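Local coordinates for fucolectin-related protein (Streptococcus pneumoniae, PDB 2WMF), which probably hydrolyses glycosidic bonds in host blood-group antigens, as the catalytic module of a family 98 glycoside hydrolase, at residues Thr253-Ala261 with Arg485-Ala493; Ser348-Leu356 with Lys398-Val407. All blocks are in the same frame, centred on the assembly; numbering follows the deposited sequence.

Contact 1: residues Thr253-Ala261 with Arg485-Ala493; sequences TNTFETGRA and RTDKTAMWA
One face of the W492 indole lies against T253 and the backbone of N254, and this is the tightly packed half of the contact. T253 sets its CB over the six-membered ring, 3.9 Å from the centroid, a CH-pi contact. N254 N lies over the same face; it and the indole NE1 are both donors, so NE1 turns to S269 OG and N254 N to E257 OE1. N254, with CG anti to the backbone N (chi1 -162°), reaches past the indole to the start of helix 489-493. There its ND2 gives a hydrogen bond to T489 OG1 at 3.0 Å, close to the amide plane and fairly straight at 154°. T489 OG1 in turn donates to D487 OD1, which also accepts from T489 N, the capping bond of the helix. Thus a type II beta turn, N254 to E257, in a loop of the (beta/alpha)8 barrel meets a short helix of the C-terminal beta region. Away from the indole the interface turns watery: one water joins N254 OD1, T255 OG1 and K488 N, and a second links T255 OG1 with K488 NZ, which also pairs with E272. Beyond them, F256 sets CE2 over a face of the R485 guanidinium, planes 80° apart, while H465 takes R485 NH1. On the exposed flank R260 CD approaches W492 CE3 obliquely at 3.3 Å, and R260 holds the E257 carboxylate side-on in a salt bridge, NE to OE1 and NH2 to OE2; OE1 also accepts from T253 OG1.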
loop_
_atom_site.group_PDB
_atom_site.type_symbol
_atom_site.label_atom_id
_atom_site.label_comp_id
_atom_site.label_asym_id
_atom_site.label_seq_id
_atom_site.Cartn_x
_atom_site.Cartn_y
_atom_site.Cartn_z
ATOM N N THR A 253 -2.306 -2.799 20.515
ATOM C CA THR A 253 -1.890 -1.592 21.242
ATOM C C THR A 253 -0.388 -1.328 21.030
ATOM O O THR A 253 0.071 -1.306 19.888
ATOM C CB THR A 253 -2.352 -1.660 22.709
ATOM O OG1 THR A 253 -1.858 -2.862 23.310
ATOM C CG2 THR A 253 -3.868 -1.610 22.751
ATOM N N ASN A 254 0.408 -1.212 22.089
ATOM C CA ASN A 254 1.860 -1.093 21.918
ATOM C C ASN A 254 2.418 -2.319 21.205
ATOM O O ASN A 254 1.867 -3.428 21.320
ATOM C CB ASN A 254 2.522 -0.909 23.282
ATOM C CG ASN A 254 3.925 -0.349 23.197
ATOM O OD1 ASN A 254 4.413 -0.014 22.114
ATOM N ND2 ASN A 254 4.589 -0.264 24.344
ATOM N N THR A 255 3.529 -2.177 20.496
ATOM C CA THR A 255 4.058 -3.309 19.733
ATOM C C THR A 255 4.252 -4.539 20.650
ATOM O O THR A 255 4.907 -4.447 21.698
ATOM C CB THR A 255 5.406 -2.953 19.061
ATOM O OG1 THR A 255 5.359 -1.584 18.667
ATOM C CG2 THR A 255 5.676 -3.857 17.843
ATOM N N PHE A 256 3.697 -5.670 20.184
ATOM C CA PHE A 256 3.749 -6.976 20.851
ATOM C C PHE A 256 2.906 -7.125 22.140
ATOM O O PHE A 256 2.858 -8.205 22.740
ATOM C CB PHE A 256 5.178 -7.396 21.143
ATOM C CG PHE A 256 6.141 -7.203 19.976
ATOM C CD1 PHE A 256 5.862 -7.823 18.759
ATOM C CD2 PHE A 256 7.322 -6.503 20.126
ATOM C CE1 PHE A 256 6.700 -7.663 17.686
ATOM C CE2 PHE A 256 8.202 -6.377 19.056
ATOM C CZ PHE A 256 7.893 -6.967 17.830
ATOM N N GLU A 257 2.256 -6.058 22.550
ATOM C CA GLU A 257 1.532 -6.014 23.836
ATOM C C GLU A 257 0.186 -6.710 23.736
ATOM O O GLU A 257 -0.524 -6.630 22.725
ATOM C CB GLU A 257 1.361 -4.557 24.269
ATOM C CG GLU A 257 0.612 -4.314 25.576
ATOM C CD GLU A 257 0.507 -2.827 25.847
ATOM O OE1 GLU A 257 -0.112 -2.071 25.041
ATOM O OE2 GLU A 257 1.047 -2.419 26.881
ATOM N N THR A 258 -0.180 -7.408 24.812
ATOM C CA THR A 258 -1.524 -7.993 24.966
ATOM C C THR A 258 -2.155 -7.474 26.273
ATOM O O THR A 258 -1.460 -6.976 27.172
ATOM C CB THR A 258 -1.520 -9.522 24.990
ATOM O OG1 THR A 258 -0.825 -9.961 26.169
ATOM C CG2 THR A 258 -0.854 -10.116 23.750
ATOM N N GLY A 259 -3.475 -7.545 26.306
ATOM C CA GLY A 259 -4.233 -7.222 27.505
ATOM C C GLY A 259 -4.506 -5.772 27.819
ATOM O O GLY A 259 -5.013 -5.449 28.904
ATOM N N ARG A 260 -4.230 -4.877 26.879
ATOM C CA ARG A 260 -4.608 -3.470 27.012
ATOM C C ARG A 260 -5.777 -3.108 26.110
ATOM O O ARG A 260 -5.835 -3.538 24.955
ATOM C CB ARG A 260 -3.436 -2.549 26.672
ATOM C CG ARG A 260 -3.719 -1.067 26.989
ATOM C CD ARG A 260 -2.723 -0.118 26.379
ATOM N NE ARG A 260 -1.415 -0.292 26.964
ATOM C CZ ARG A 260 -1.045 0.241 28.130
ATOM N NH1 ARG A 260 -1.871 1.011 28.824
ATOM N NH2 ARG A 260 0.181 0.030 28.600
ATOM N N ALA A 261 -6.671 -2.271 26.637
ATOM C CA ALA A 261 -7.804 -1.747 25.868
ATOM C C ALA A 261 -7.275 -0.907 24.695
ATOM O O ALA A 261 -6.430 -0.028 24.870
ATOM C CB ALA A 261 -8.731 -0.917 26.753
ATOM N N ARG A 485 11.247 1.364 13.348
ATOM C CA ARG A 485 10.089 1.223 14.203
ATOM C C ARG A 485 10.383 2.022 15.457
ATOM O O ARG A 485 11.287 1.661 16.201
ATOM C CB ARG A 485 9.808 -0.245 14.560
ATOM C CG ARG A 485 8.532 -0.411 15.410
ATOM C CD ARG A 485 8.300 -1.826 15.872
ATOM N NE ARG A 485 9.194 -2.166 16.975
ATOM C CZ ARG A 485 9.930 -3.260 17.059
ATOM N NH1 ARG A 485 9.849 -4.219 16.136
ATOM N NH2 ARG A 485 10.749 -3.416 18.112
ATOM N N THR A 486 9.592 3.054 15.703
ATOM C CA THR A 486 9.745 3.848 16.934
ATOM C C THR A 486 9.091 3.091 18.103
ATOM O O THR A 486 8.118 2.355 17.898
ATOM C CB THR A 486 9.121 5.253 16.787
ATOM O OG1 THR A 486 7.686 5.130 16.597
ATOM C CG2 THR A 486 9.785 6.028 15.671
ATOM N N ASP A 487 9.591 3.309 19.322
ATOM C CA ASP A 487 8.970 2.774 20.527
ATOM C C ASP A 487 7.701 3.591 20.847
ATOM O O ASP A 487 7.762 4.821 21.020
ATOM C CB ASP A 487 9.975 2.866 21.681
ATOM C CG ASP A 487 9.437 2.346 22.990
ATOM O OD1 ASP A 487 8.390 1.661 22.974
ATOM O OD2 ASP A 487 10.101 2.616 24.021
ATOM N N LYS A 488 6.551 2.903 20.901
ATOM C CA LYS A 488 5.261 3.553 21.130
ATOM C C LYS A 488 4.899 3.599 22.619
ATOM O O LYS A 488 3.793 4.011 22.980
ATOM C CB LYS A 488 4.144 2.808 20.390
ATOM C CG LYS A 488 4.398 2.525 18.849
ATOM C CD LYS A 488 4.654 3.825 18.112
ATOM C CE LYS A 488 4.834 3.630 16.613
ATOM N NZ LYS A 488 5.903 2.667 16.222
ATOM N N THR A 489 5.810 3.132 23.477
ATOM C CA THR A 489 5.535 3.054 24.920
ATOM C C THR A 489 5.144 4.419 25.527
ATOM O O THR A 489 4.159 4.495 26.286
ATOM C CB THR A 489 6.779 2.453 25.695
ATOM O OG1 THR A 489 7.105 1.153 25.171
ATOM C CG2 THR A 489 6.472 2.359 27.181
ATOM N N ALA A 490 5.871 5.492 25.198
ATOM C CA ALA A 490 5.541 6.802 25.781
ATOM C C ALA A 490 4.083 7.213 25.485
ATOM O O ALA A 490 3.349 7.675 26.363
ATOM C CB ALA A 490 6.504 7.873 25.323
ATOM N N MET A 491 3.655 7.016 24.237
ATOM C CA MET A 491 2.329 7.424 23.851
ATOM C C MET A 491 1.287 6.614 24.656
ATOM O O MET A 491 0.266 7.159 25.150
ATOM C CB MET A 491 2.144 7.204 22.337
ATOM C CG MET A 491 0.746 7.534 21.836
ATOM S SD MET A 491 0.605 7.285 20.055
ATOM C CE MET A 491 1.055 5.530 19.970
ATOM N N TRP A 492 1.557 5.316 24.818
ATOM C CA TRP A 492 0.633 4.426 25.538
ATOM C C TRP A 492 0.604 4.696 27.025
ATOM O O TRP A 492 -0.356 4.282 27.671
ATOM C CB TRP A 492 0.925 2.953 25.226
ATOM C CG TRP A 492 0.359 2.552 23.892
ATOM C CD1 TRP A 492 1.035 2.350 22.715
ATOM C CD2 TRP A 492 -1.033 2.401 23.589
ATOM N NE1 TRP A 492 0.138 2.048 21.708
ATOM C CE2 TRP A 492 -1.136 2.076 22.225
ATOM C CE3 TRP A 492 -2.202 2.491 24.352
ATOM C CZ2 TRP A 492 -2.352 1.875 21.605
ATOM C CZ3 TRP A 492 -3.407 2.290 23.737
ATOM C CH2 TRP A 492 -3.473 1.940 22.369
ATOM N N ALA A 493 1.638 5.366 27.548
ATOM C CA ALA A 493 1.735 5.706 28.986
ATOM C C ALA A 493 0.951 6.951 29.397
ATOM O O ALA A 493 0.772 7.198 30.588
ATOM C CB ALA A 493 3.243 5.778 29.442
HETATM O O HOH W 1 6.652 -0.032 20.475
HETATM O O HOH W 2 4.819 0.021 16.346
#

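Contact 2: residues Ser348-Leu356 with Lys398-Val407; sequences SLNGFYQGL and KNSEELSSKV
K406 leaves its backbone with CG anti to the backbone N and then bends at chi3 (74°), which carries NZ into the turns of 348-356, where F352 and Q354 offer their carbonyls. The two bonds differ in direction: NZ stands 2.8 Å from F352 O but well above that carbonyl plane, 57° out of it, whereas it meets Q354 O at 3.0 Å with a tilt of only 15°. Two overlapping type I turns, L349 to F352 and G351 to Q354, set these oxygens around one ammonium group, so a charged end is held by main chain. The same lysine rests against two apolar side chains: K406 CD lies 4.0 Å from L356 CD1. On the F352 side, K406 CD is 4.1 Å from F352 CD1. At the edge of the F352 ring, near its plane, L403 CD2 comes to 4.3 Å from F352 CE1. K398 is built differently: its chain runs extended past L349 CD2, and K398 NZ donates to S348 OG at 2.8 Å. That hydroxyl is also bonded to R345 O, and a water accepts from the lysine at this exposed end. V407 closes the other end, placing CG2 3.5 Å from G355 O. The 348-356 loop, between strands 337-340 and 376-377, thus lies against the link from strand 394-396 to helix 406-413, whose L410 also touches L356.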
loop_
_atom_site.group_PDB
_atom_site.type_symbol
_atom_site.label_atom_id
_atom_site.label_comp_id
_atom_site.label_asym_id
_atom_site.label_seq_id
_atom_site.Cartn_x
_atom_site.Cartn_y
_atom_site.Cartn_z
ATOM N N SER A 348 -16.310 -17.736 -2.148
ATOM C CA SER A 348 -16.811 -18.989 -1.565
ATOM C C SER A 348 -15.708 -20.004 -1.213
ATOM O O SER A 348 -16.032 -21.148 -0.856
ATOM C CB SER A 348 -17.820 -19.634 -2.498
ATOM O OG SER A 348 -17.119 -20.192 -3.586
ATOM N N LEU A 349 -14.442 -19.631 -1.358
ATOM C CA LEU A 349 -13.300 -20.490 -0.982
ATOM C C LEU A 349 -12.462 -19.843 0.135
ATOM O O LEU A 349 -11.336 -19.364 -0.058
ATOM C CB LEU A 349 -12.419 -20.735 -2.206
ATOM C CG LEU A 349 -12.976 -21.648 -3.277
ATOM C CD1 LEU A 349 -11.946 -21.719 -4.398
ATOM C CD2 LEU A 349 -13.301 -23.055 -2.710
ATOM N N ASN A 350 -13.019 -19.785 1.326
ATOM C CA ASN A 350 -12.337 -19.051 2.402
ATOM C C ASN A 350 -11.088 -19.695 3.083
ATOM O O ASN A 350 -10.283 -18.936 3.683
ATOM C CB ASN A 350 -13.346 -18.884 3.571
ATOM C CG ASN A 350 -14.536 -17.942 3.249
ATOM O OD1 ASN A 350 -14.702 -17.472 2.120
ATOM N ND2 ASN A 350 -15.379 -17.672 4.278
ATOM N N GLY A 351 -10.721 -20.948 2.837
ATOM C CA GLY A 351 -9.269 -21.292 2.829
ATOM C C GLY A 351 -8.285 -21.340 1.701
ATOM O O GLY A 351 -7.238 -22.010 1.833
ATOM N N PHE A 352 -8.568 -20.639 0.614
ATOM C CA PHE A 352 -7.754 -20.811 -0.570
ATOM C C PHE A 352 -6.272 -20.529 -0.308
ATOM O O PHE A 352 -5.423 -21.222 -0.848
ATOM C CB PHE A 352 -8.260 -19.938 -1.730
ATOM C CG PHE A 352 -7.505 -20.157 -3.021
ATOM C CD1 PHE A 352 -7.753 -21.287 -3.833
ATOM C CD2 PHE A 352 -6.537 -19.265 -3.420
ATOM C CE1 PHE A 352 -7.044 -21.468 -5.014
ATOM C CE2 PHE A 352 -5.828 -19.450 -4.576
ATOM C CZ PHE A 352 -6.079 -20.540 -5.396
ATOM N N TYR A 353 -5.964 -19.456 0.431
ATOM C CA TYR A 353 -4.578 -19.025 0.524
ATOM C C TYR A 353 -3.776 -19.771 1.609
ATOM O O TYR A 353 -2.532 -19.685 1.666
ATOM C CB TYR A 353 -4.519 -17.510 0.738
ATOM C CG TYR A 353 -5.125 -16.769 -0.444
ATOM C CD1 TYR A 353 -4.362 -16.500 -1.574
ATOM C CD2 TYR A 353 -6.457 -16.380 -0.456
ATOM C CE1 TYR A 353 -4.901 -15.837 -2.666
ATOM C CE2 TYR A 353 -7.015 -15.735 -1.562
ATOM C CZ TYR A 353 -6.240 -15.488 -2.665
ATOM O OH TYR A 353 -6.792 -14.820 -3.726
ATOM N N GLN A 354 -4.475 -20.549 2.425
ATOM C CA GLN A 354 -3.803 -21.408 3.442
ATOM C C GLN A 354 -2.907 -22.433 2.754
ATOM O O GLN A 354 -3.244 -22.990 1.689
ATOM C CB GLN A 354 -4.854 -22.128 4.252
ATOM C CG GLN A 354 -5.749 -21.222 5.022
ATOM C CD GLN A 354 -5.162 -20.791 6.333
ATOM O OE1 GLN A 354 -4.128 -21.308 6.777
ATOM N NE2 GLN A 354 -5.833 -19.848 6.986
ATOM N N GLY A 355 -1.735 -22.675 3.315
ATOM C CA GLY A 355 -0.774 -23.544 2.656
ATOM C C GLY A 355 -0.029 -23.019 1.475
ATOM O O GLY A 355 0.943 -23.628 1.041
ATOM N N LEU A 356 -0.477 -21.879 0.946
ATOM C CA LEU A 356 0.177 -21.245 -0.186
ATOM C C LEU A 356 0.952 -20.064 0.284
ATOM O O LEU A 356 2.191 -20.115 0.363
ATOM C CB LEU A 356 -0.831 -20.827 -1.304
ATOM C CG LEU A 356 -1.454 -21.961 -2.067
ATOM C CD1 LEU A 356 -2.631 -21.425 -2.920
ATOM C CD2 LEU A 356 -0.351 -22.707 -2.863
ATOM N N LYS A 398 -13.131 -23.255 -9.460
ATOM C CA LYS A 398 -13.526 -23.886 -8.228
ATOM C C LYS A 398 -13.767 -25.374 -8.438
ATOM O O LYS A 398 -13.598 -26.132 -7.504
ATOM C CB LYS A 398 -14.788 -23.254 -7.673
ATOM C CG LYS A 398 -15.162 -23.773 -6.239
ATOM C CD LYS A 398 -16.282 -22.973 -5.613
ATOM C CE LYS A 398 -16.816 -23.703 -4.395
ATOM N NZ LYS A 398 -17.796 -22.888 -3.748
ATOM N N ASN A 399 -14.087 -25.766 -9.663
ATOM C CA ASN A 399 -14.340 -27.169 -10.036
ATOM C C ASN A 399 -13.124 -27.915 -10.607
ATOM O O ASN A 399 -13.215 -29.079 -11.037
ATOM C CB ASN A 399 -15.483 -27.184 -11.045
ATOM C CG ASN A 399 -16.836 -26.828 -10.402
ATOM O OD1 ASN A 399 -16.988 -26.838 -9.165
ATOM N ND2 ASN A 399 -17.814 -26.499 -11.239
ATOM N N SER A 400 -11.971 -27.282 -10.545
ATOM C CA SER A 400 -10.742 -27.935 -10.981
ATOM C C SER A 400 -10.401 -29.146 -10.116
ATOM O O SER A 400 -10.248 -29.018 -8.903
ATOM C CB SER A 400 -9.562 -26.958 -10.973
ATOM O OG SER A 400 -9.673 -26.066 -12.068
ATOM N N GLU A 401 -10.231 -30.301 -10.758
ATOM C CA GLU A 401 -9.840 -31.534 -10.039
ATOM C C GLU A 401 -8.578 -31.338 -9.215
ATOM O O GLU A 401 -8.418 -31.929 -8.147
ATOM C CB GLU A 401 -9.617 -32.682 -11.032
ATOM C CG GLU A 401 -10.895 -33.217 -11.617
ATOM C CD GLU A 401 -11.547 -34.266 -10.734
ATOM O OE1 GLU A 401 -11.527 -35.460 -11.116
ATOM O OE2 GLU A 401 -12.070 -33.903 -9.647
ATOM N N GLU A 402 -7.684 -30.499 -9.727
ATOM C CA GLU A 402 -6.346 -30.285 -9.133
ATOM C C GLU A 402 -6.388 -29.712 -7.724
ATOM O O GLU A 402 -5.451 -29.915 -6.945
ATOM C CB GLU A 402 -5.491 -29.378 -10.019
ATOM C CG GLU A 402 -5.095 -30.004 -11.348
ATOM C CD GLU A 402 -6.108 -29.810 -12.462
ATOM O OE1 GLU A 402 -7.250 -29.357 -12.217
ATOM O OE2 GLU A 402 -5.758 -30.145 -13.624
ATOM N N LEU A 403 -7.469 -29.016 -7.397
ATOM C CA LEU A 403 -7.622 -28.389 -6.091
ATOM C C LEU A 403 -7.789 -29.403 -4.957
ATOM O O LEU A 403 -7.724 -29.032 -3.787
ATOM C CB LEU A 403 -8.792 -27.422 -6.122
ATOM C CG LEU A 403 -8.625 -26.150 -6.957
ATOM C CD1 LEU A 403 -9.817 -25.247 -6.660
ATOM C CD2 LEU A 403 -7.280 -25.430 -6.631
ATOM N N SER A 404 -7.965 -30.680 -5.306
ATOM C CA SER A 404 -8.006 -31.736 -4.307
ATOM C C SER A 404 -6.625 -31.844 -3.655
ATOM O O SER A 404 -6.527 -32.214 -2.477
ATOM C CB SER A 404 -8.424 -33.079 -4.917
ATOM O OG SER A 404 -7.407 -33.599 -5.779
ATOM N N SER A 405 -5.564 -31.523 -4.409
ATOM C CA SER A 405 -4.247 -31.322 -3.818
ATOM C C SER A 405 -3.656 -29.992 -4.327
ATOM O O SER A 405 -2.686 -29.919 -5.074
ATOM C CB SER A 405 -3.333 -32.486 -4.119
ATOM O OG SER A 405 -3.130 -32.548 -5.507
ATOM N N LYS A 406 -4.278 -28.950 -3.835
ATOM C CA LYS A 406 -4.030 -27.585 -4.269
ATOM C C LYS A 406 -2.541 -27.202 -4.171
ATOM O O LYS A 406 -1.944 -26.679 -5.130
ATOM C CB LYS A 406 -4.871 -26.669 -3.380
ATOM C CG LYS A 406 -4.580 -25.203 -3.511
ATOM C CD LYS A 406 -5.351 -24.383 -2.490
ATOM C CE LYS A 406 -4.731 -24.550 -1.085
ATOM N NZ LYS A 406 -5.502 -23.900 0.010
ATOM N N VAL A 407 -1.947 -27.431 -3.001
ATOM C CA VAL A 407 -0.568 -26.993 -2.781
ATOM C C VAL A 407 0.415 -27.777 -3.650
ATOM O O VAL A 407 1.309 -27.204 -4.292
ATOM C CB VAL A 407 -0.184 -27.043 -1.266
ATOM C CG1 VAL A 407 1.307 -26.786 -1.075
ATOM C CG2 VAL A 407 -1.029 -26.049 -0.492
HETATM O O HOH W 3 -18.529 -23.396 -1.277
#

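How the contacts relate
Contact 1 and contact 2 illustrate two levels of joining within one chain. Contact 1 is long-range, tying a loop between helices 245-249 and 272-283, in the family 98 region that holds the eight-stranded parallel barrel, to the segment following strand 477-482 of an antiparallel sheet. Contact 2 is local to the C-terminal family region, joining 348-356 to 398-407 across 41 intervening residues. In sequence it is nested inside the loop that contact 1 closes. Their centres stand about 38 Å apart and their nearest atoms about 20 Å, without touching. Contact 1 thus joins the C-terminal region to the barrel, while contact 2 packs within that region, next to a Y353-S224 bond to helix 219-231.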